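PDB 3DJE: fructosyl amine: oxygen oxidoreductase from Aspergillus fumigatus, which oxidatively deglycates fructosyl amino acids (Amadori products) with the help of a bound FAD cofactor. Local coordinates for residues A[49-54]-A[157-162]; A[85-90]-A[165-170]. One frame throughout, in Å; residues are numbered along the deposited sequence. Where two conformers were deposited one is given.

Contact 1 of 2, residues A[49-54]-A[157-162]; sequences NDVNKV and WAHARN. With FAD (flavin-adenine dinucleotide), chain C.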
# COMPACT_ATOMS: atom_id res chain seq x y z
N ASN A 49 0.74 2.53 -7.48
CA ASN A 49 1.22 3.39 -8.55
C ASN A 49 1.92 4.61 -7.96
O ASN A 49 1.32 5.69 -7.81
CB ASN A 49 0.10 3.79 -9.51
CG ASN A 49 0.63 4.51 -10.73
OD1 ASN A 49 1.81 4.89 -10.78
ND2 ASN A 49 -0.23 4.72 -11.72
N ASP A 50 3.19 4.42 -7.63
CA ASP A 50 3.96 5.41 -6.87
C ASP A 50 5.41 5.23 -7.29
O ASP A 50 5.84 4.11 -7.63
CB ASP A 50 3.79 5.03 -5.38
CG ASP A 50 4.15 6.13 -4.40
OD1 ASP A 50 4.97 7.02 -4.72
OD2 ASP A 50 3.62 6.07 -3.25
N VAL A 51 6.19 6.31 -7.26
CA VAL A 51 7.62 6.20 -7.64
C VAL A 51 8.51 5.51 -6.59
O VAL A 51 9.63 5.07 -6.89
CB VAL A 51 8.22 7.59 -8.10
CG1 VAL A 51 7.51 8.09 -9.35
CG2 VAL A 51 8.19 8.63 -6.97
N ASN A 52 7.99 5.36 -5.38
CA ASN A 52 8.70 4.60 -4.37
C ASN A 52 7.82 4.19 -3.23
O ASN A 52 6.86 4.88 -2.87
CB ASN A 52 9.92 5.37 -3.83
CG ASN A 52 9.64 6.85 -3.67
OD1 ASN A 52 8.57 7.25 -3.20
ND2 ASN A 52 10.61 7.67 -4.08
N LYS A 53 8.17 3.03 -2.69
CA LYS A 53 7.55 2.49 -1.48
C LYS A 53 8.65 1.94 -0.58
O LYS A 53 9.68 1.45 -1.07
CB LYS A 53 6.55 1.37 -1.79
CG LYS A 53 5.32 1.78 -2.63
CD LYS A 53 4.32 2.63 -1.86
CE LYS A 53 3.03 2.68 -2.66
NZ LYS A 53 2.04 3.68 -2.17
N VAL A 54 8.42 1.98 0.72
CA VAL A 54 9.38 1.42 1.67
C VAL A 54 9.29 -0.11 1.66
O VAL A 54 8.20 -0.68 1.71
CB VAL A 54 9.12 1.91 3.11
CG1 VAL A 54 10.22 1.41 4.04
CG2 VAL A 54 9.07 3.42 3.17
N TRP A 157 13.97 0.90 -0.47
CA TRP A 157 12.77 1.24 -1.22
C TRP A 157 12.70 0.53 -2.56
O TRP A 157 13.71 0.08 -3.09
CB TRP A 157 12.68 2.76 -1.39
CG TRP A 157 13.77 3.36 -2.23
CD1 TRP A 157 15.01 3.80 -1.80
CD2 TRP A 157 13.73 3.60 -3.64
NE1 TRP A 157 15.72 4.31 -2.88
CE2 TRP A 157 14.95 4.21 -4.00
CE3 TRP A 157 12.75 3.39 -4.63
CZ2 TRP A 157 15.25 4.56 -5.34
CZ3 TRP A 157 13.04 3.77 -5.95
CH2 TRP A 157 14.27 4.35 -6.28
N ALA A 158 11.48 0.41 -3.09
CA ALA A 158 11.28 -0.16 -4.44
C ALA A 158 10.61 0.85 -5.34
O ALA A 158 9.77 1.63 -4.87
CB ALA A 158 10.41 -1.40 -4.38
N HIS A 159 10.98 0.83 -6.62
CA HIS A 159 10.24 1.60 -7.60
C HIS A 159 8.91 0.94 -7.88
O HIS A 159 8.81 0.03 -8.72
CB HIS A 159 11.03 1.84 -8.89
CG HIS A 159 10.46 2.95 -9.70
ND1 HIS A 159 9.16 2.95 -10.16
CD2 HIS A 159 10.99 4.15 -10.07
CE1 HIS A 159 8.93 4.07 -10.81
NE2 HIS A 159 10.02 4.83 -10.76
N ALA A 160 7.89 1.37 -7.15
CA ALA A 160 6.62 0.64 -7.11
C ALA A 160 5.93 0.55 -8.47
O ALA A 160 5.55 -0.55 -8.92
CB ALA A 160 5.66 1.25 -6.04
N ARG A 161 5.79 1.70 -9.12
CA ARG A 161 5.14 1.73 -10.42
C ARG A 161 5.85 0.83 -11.43
O ARG A 161 5.21 0.02 -12.12
CB ARG A 161 5.04 3.16 -10.94
CG ARG A 161 4.38 3.24 -12.31
CD ARG A 161 4.76 4.54 -13.00
NE ARG A 161 6.13 4.44 -13.51
CZ ARG A 161 6.91 5.45 -13.87
NH1 ARG A 161 6.50 6.72 -13.79
NH2 ARG A 161 8.12 5.19 -14.31
N ASN A 162 7.18 0.95 -11.53
CA ASN A 162 7.92 0.12 -12.48
C ASN A 162 7.83 -1.38 -12.17
O ASN A 162 7.76 -2.21 -13.09
CB ASN A 162 9.37 0.60 -12.60
CG ASN A 162 9.48 1.95 -13.31
OD1 ASN A 162 8.54 2.42 -13.95
ND2 ASN A 162 10.65 2.57 -13.19
PA FAD C . -4.51 -1.27 -5.21
O1A FAD C . -3.12 -1.48 -5.65
O2A FAD C . -4.95 0.11 -4.87
O5B FAD C . -5.38 -1.90 -6.38
C5B FAD C . -6.81 -1.80 -6.41
C4B FAD C . -7.22 -1.93 -7.88
O4B FAD C . -8.65 -2.06 -7.82
C3B FAD C . -6.91 -0.59 -8.59
O3B FAD C . -6.01 -0.79 -9.70
C2B FAD C . -8.31 -0.16 -9.06
O2B FAD C . -8.29 0.46 -10.39
C1B FAD C . -9.10 -1.49 -9.01
N9A FAD C . -10.56 -1.17 -9.09
C8A FAD C . -11.23 -0.16 -8.49
N7A FAD C . -12.52 -0.20 -8.88
C5A FAD C . -12.66 -1.23 -9.72
C6A FAD C . -13.74 -1.75 -10.45
N6A FAD C . -14.96 -1.17 -10.37
N1A FAD C . -13.53 -2.83 -11.23
C2A FAD C . -12.32 -3.41 -11.32
N3A FAD C . -11.27 -2.93 -10.64
C4A FAD C . -11.42 -1.85 -9.84
N1 FAD C . 2.97 -0.26 1.39
C2 FAD C . 4.28 -0.72 1.59
O2 FAD C . 4.54 -1.92 1.64
N3 FAD C . 5.30 0.22 1.74
C4 FAD C . 5.06 1.58 1.71
O4 FAD C . 5.99 2.38 1.85
C4X FAD C . 3.74 2.03 1.53
N5 FAD C . 3.45 3.39 1.51
C5X FAD C . 2.18 3.82 1.15
C6 FAD C . 1.97 5.18 0.93
C7 FAD C . 0.72 5.64 0.52
C7M FAD C . 0.55 7.15 0.32
C8 FAD C . -0.32 4.74 0.31
C8M FAD C . -1.68 5.24 -0.22
C9 FAD C . -0.10 3.37 0.51
C9A FAD C . 1.16 2.90 0.92
N10 FAD C . 1.41 1.53 1.15
C10 FAD C . 2.71 1.10 1.36
C1' FAD C . 0.30 0.56 1.14
C2' FAD C . 0.20 -0.10 -0.23
O2' FAD C . 0.37 0.89 -1.27
C3' FAD C . -1.16 -0.78 -0.36
O3' FAD C . -1.41 -1.55 0.83
C4' FAD C . -1.22 -1.74 -1.55
O4' FAD C . -0.67 -1.15 -2.73
C5' FAD C . -2.68 -2.11 -1.81
O5' FAD C . -2.75 -3.06 -2.89
P FAD C . -4.18 -3.56 -3.43
O1P FAD C . -4.98 -4.07 -2.28
O2P FAD C . -3.89 -4.43 -4.58
O3P FAD C . -4.90 -2.23 -3.98

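Contact 2 of 2, residues A[85-90]-A[165-170]; sequences PLFKPY and VAAARE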
# COMPACT_ATOMS: atom_id res chain seq x y z
N PRO A 85 14.53 -12.49 -10.44
CA PRO A 85 15.06 -11.58 -11.47
C PRO A 85 14.04 -10.55 -11.96
O PRO A 85 14.43 -9.47 -12.42
CB PRO A 85 15.45 -12.52 -12.61
CG PRO A 85 15.60 -13.84 -11.99
CD PRO A 85 14.67 -13.91 -10.82
N LEU A 86 12.75 -10.87 -11.85
CA LEU A 86 11.73 -9.95 -12.31
C LEU A 86 11.62 -8.73 -11.39
O LEU A 86 11.28 -7.64 -11.85
CB LEU A 86 10.36 -10.64 -12.39
CG LEU A 86 9.23 -9.84 -13.02
CD1 LEU A 86 9.47 -9.65 -14.51
CD2 LEU A 86 7.94 -10.60 -12.77
N PHE A 87 11.90 -8.92 -10.09
CA PHE A 87 11.69 -7.85 -9.10
C PHE A 87 12.97 -7.20 -8.61
O PHE A 87 12.96 -6.04 -8.20
CB PHE A 87 10.87 -8.36 -7.91
CG PHE A 87 9.47 -8.71 -8.29
CD1 PHE A 87 8.55 -7.70 -8.57
CD2 PHE A 87 9.06 -10.04 -8.43
CE1 PHE A 87 7.23 -8.00 -8.96
CE2 PHE A 87 7.76 -10.34 -8.83
CZ PHE A 87 6.84 -9.32 -9.09
N LYS A 88 14.08 -7.93 -8.67
CA LYS A 88 15.38 -7.38 -8.26
C LYS A 88 15.71 -5.99 -8.83
O LYS A 88 16.26 -5.14 -8.12
CB LYS A 88 16.51 -8.35 -8.61
CG LYS A 88 16.53 -9.58 -7.75
CD LYS A 88 17.60 -10.56 -8.22
CE LYS A 88 18.97 -9.90 -8.31
NZ LYS A 88 19.45 -9.35 -7.00
N PRO A 89 15.39 -5.73 -10.12
CA PRO A 89 15.79 -4.44 -10.69
C PRO A 89 15.22 -3.21 -9.98
O PRO A 89 15.74 -2.10 -10.18
CB PRO A 89 15.20 -4.49 -12.11
CG PRO A 89 15.14 -5.97 -12.45
CD PRO A 89 14.75 -6.61 -11.13
N TYR A 90 14.15 -3.41 -9.20
CA TYR A 90 13.35 -2.29 -8.67
C TYR A 90 13.61 -2.02 -7.21
O TYR A 90 13.13 -1.02 -6.69
CB TYR A 90 11.85 -2.53 -8.92
CG TYR A 90 11.64 -2.87 -10.36
CD1 TYR A 90 11.95 -1.95 -11.35
CD2 TYR A 90 11.25 -4.16 -10.75
CE1 TYR A 90 11.84 -2.28 -12.71
CE2 TYR A 90 11.12 -4.49 -12.11
CZ TYR A 90 11.44 -3.56 -13.08
OH TYR A 90 11.32 -3.89 -14.42
N VAL A 165 4.21 -2.55 -13.19
CA VAL A 165 4.17 -2.67 -14.66
C VAL A 165 4.94 -3.92 -15.11
O VAL A 165 4.44 -4.69 -15.91
CB VAL A 165 4.69 -1.38 -15.34
CG1 VAL A 165 4.86 -1.58 -16.83
CG2 VAL A 165 3.72 -0.22 -15.09
N ALA A 166 6.13 -4.14 -14.55
CA ALA A 166 6.93 -5.31 -14.94
C ALA A 166 6.15 -6.60 -14.65
O ALA A 166 6.15 -7.53 -15.47
CB ALA A 166 8.28 -5.32 -14.21
N ALA A 167 5.53 -6.68 -13.48
CA ALA A 167 4.78 -7.88 -13.11
C ALA A 167 3.57 -8.09 -14.02
O ALA A 167 3.29 -9.22 -14.44
CB ALA A 167 4.35 -7.81 -11.65
N ALA A 168 2.83 -7.01 -14.33
CA ALA A 168 1.67 -7.12 -15.23
C ALA A 168 2.09 -7.57 -16.63
O ALA A 168 1.45 -8.43 -17.24
CB ALA A 168 0.91 -5.82 -15.29
N ARG A 169 3.19 -6.99 -17.12
CA ARG A 169 3.65 -7.29 -18.46
C ARG A 169 4.14 -8.73 -18.54
O ARG A 169 3.95 -9.39 -19.56
CB ARG A 169 4.74 -6.32 -18.87
CG ARG A 169 4.14 -4.95 -19.13
CD ARG A 169 5.16 -3.97 -19.62
NE ARG A 169 5.64 -4.39 -20.94
CZ ARG A 169 6.89 -4.74 -21.18
NH1 ARG A 169 7.80 -4.67 -20.21
NH2 ARG A 169 7.25 -5.13 -22.40
N GLU A 170 4.75 -9.22 -17.46
CA GLU A 170 5.17 -10.63 -17.41
C GLU A 170 3.94 -11.55 -17.36
O GLU A 170 3.89 -12.55 -18.07
CB GLU A 170 6.09 -10.87 -16.21
CG GLU A 170 6.55 -12.32 -16.09
CD GLU A 170 7.72 -12.71 -16.99
OE1 GLU A 170 7.96 -12.08 -18.05
OE2 GLU A 170 8.40 -13.71 -16.64

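Contact 1 of 2, residues A[49-54]-A[157-162]
The imidazole of H159 is sandwiched: V51 O sits 3.5 Å above one face of the ring, offset toward its rim, and N162 ND2 lies over the centre of the opposite face. V51 CA adds a CH-pi contact from the same face as V51 O, 4.3 Å from the centroid of the H159 ring. The imidazole then works as an N-cap, its ND1 accepting from N162 N at the start of helix 160-173. Next along comes the R161 guanidinium, with H159 CE1 over one face and N162 OD1 in its plane at the edge, where NE and NH2 both grip that one oxygen; NH2 also reaches E271. The indole of W157 meets N52 obliquely, CE3 lying 3.5 Å from N52 CB.

Behind the side chains the backbones pair antiparallel. K53 and A158 form a hydrogen-bonded pair, with K53 N to A158 O at 3.0 Å and A158 N to K53 O at 2.9 Å; V54 and W157 follow as a non-hydrogen-bonded pair. R161 N, in the first helical turn, donates to D50 O at 2.8 Å and ties the loop before strand 53-55 to the helix start. A160 CB presses tightly on K53 CG. K53 bends at chi2 (-71°), taking its amine to a salt bridge with D50 OD2 and a bond to A47 O, with a weak one to FAD O2'; K276 also binds D50, so this carboxylate probably tempers two positive charges. V54 N donates to FAD O4 (2.7 Å), FAD N3 donates to V54 O, and V54 also touches the bound FSA.

Strand 53-55 is an outer strand of a three-stranded antiparallel sheet, with 156-158 in the middle and 91-92 beyond; V54 and W157 pack against strand 256-259, while D50 and V51 touch strand 232-242.

Contact 2 of 2, residues A[85-90]-A[165-170]
L86 sends its CG anti to the backbone N (chi1 -172°), and E170 does the same on the helix (chi1 179°); together these torsions bring the leucine methyls over the base of the glutamate, where the two side chains pass at a slant. L86 CD2 is 3.9 Å from E170 CB and L86 CD1 4.0 Å from that same E170 CB. The glutamate chain then bends at chi2 (81°), and its OE1 makes a salt bridge with R173, one helical turn further along.

Two alanines receive the aromatic rings. A167 CB lies obliquely to the phenyl of F87, at 3.9 Å from CZ. A166 CB points toward the loop and is met by the outer end of the Y90 side chain, with CE2 at 3.6 Å from A166 CB and the hydroxyl OH at 3.4 Å from that methyl. P89 CB covers the centre of one face of the Y90 ring, while N162 and A163 of helix 160-173 also touch this tyrosine. Within the loop, Y90 N donates to F87 O, tying F87 to the short 3-10 turn 88-90 that carries Y90.

The contact packs the loop between helix 64-83 and strand 91-92 on the middle of helix 160-173. F87 also packs on L23 and A167 on T19, so helix 16-27 borders the same apolar patch. Between the two segments the contact is van der Waals packing: the small alanine methyls probably allow F87 and Y90 to approach closely, and the glutamate contributes its aliphatic part while its charge is engaged with R173.

How the contacts relate
The two contacts lie side by side, their centres 12 Å apart, and both draw on helix 160-173: contact 1 holds its first turn, contact 2 the middle. Along the chain they interlace, in the order 49-54, 85-90, 157-162, 165-170. They meet directly where H159 N comes 2.8 Å from Y90 O, a probable hydrogen bond, and where A158 CB packs on that same oxygen. Y90 leads straight into strand 91-92, so the three-stranded sheet and the helix following its central strand join both contacts. One end of this unit meets the flavin and the bound substrate analogue; the other packs beside helix 16-27 of the FAD-binding region.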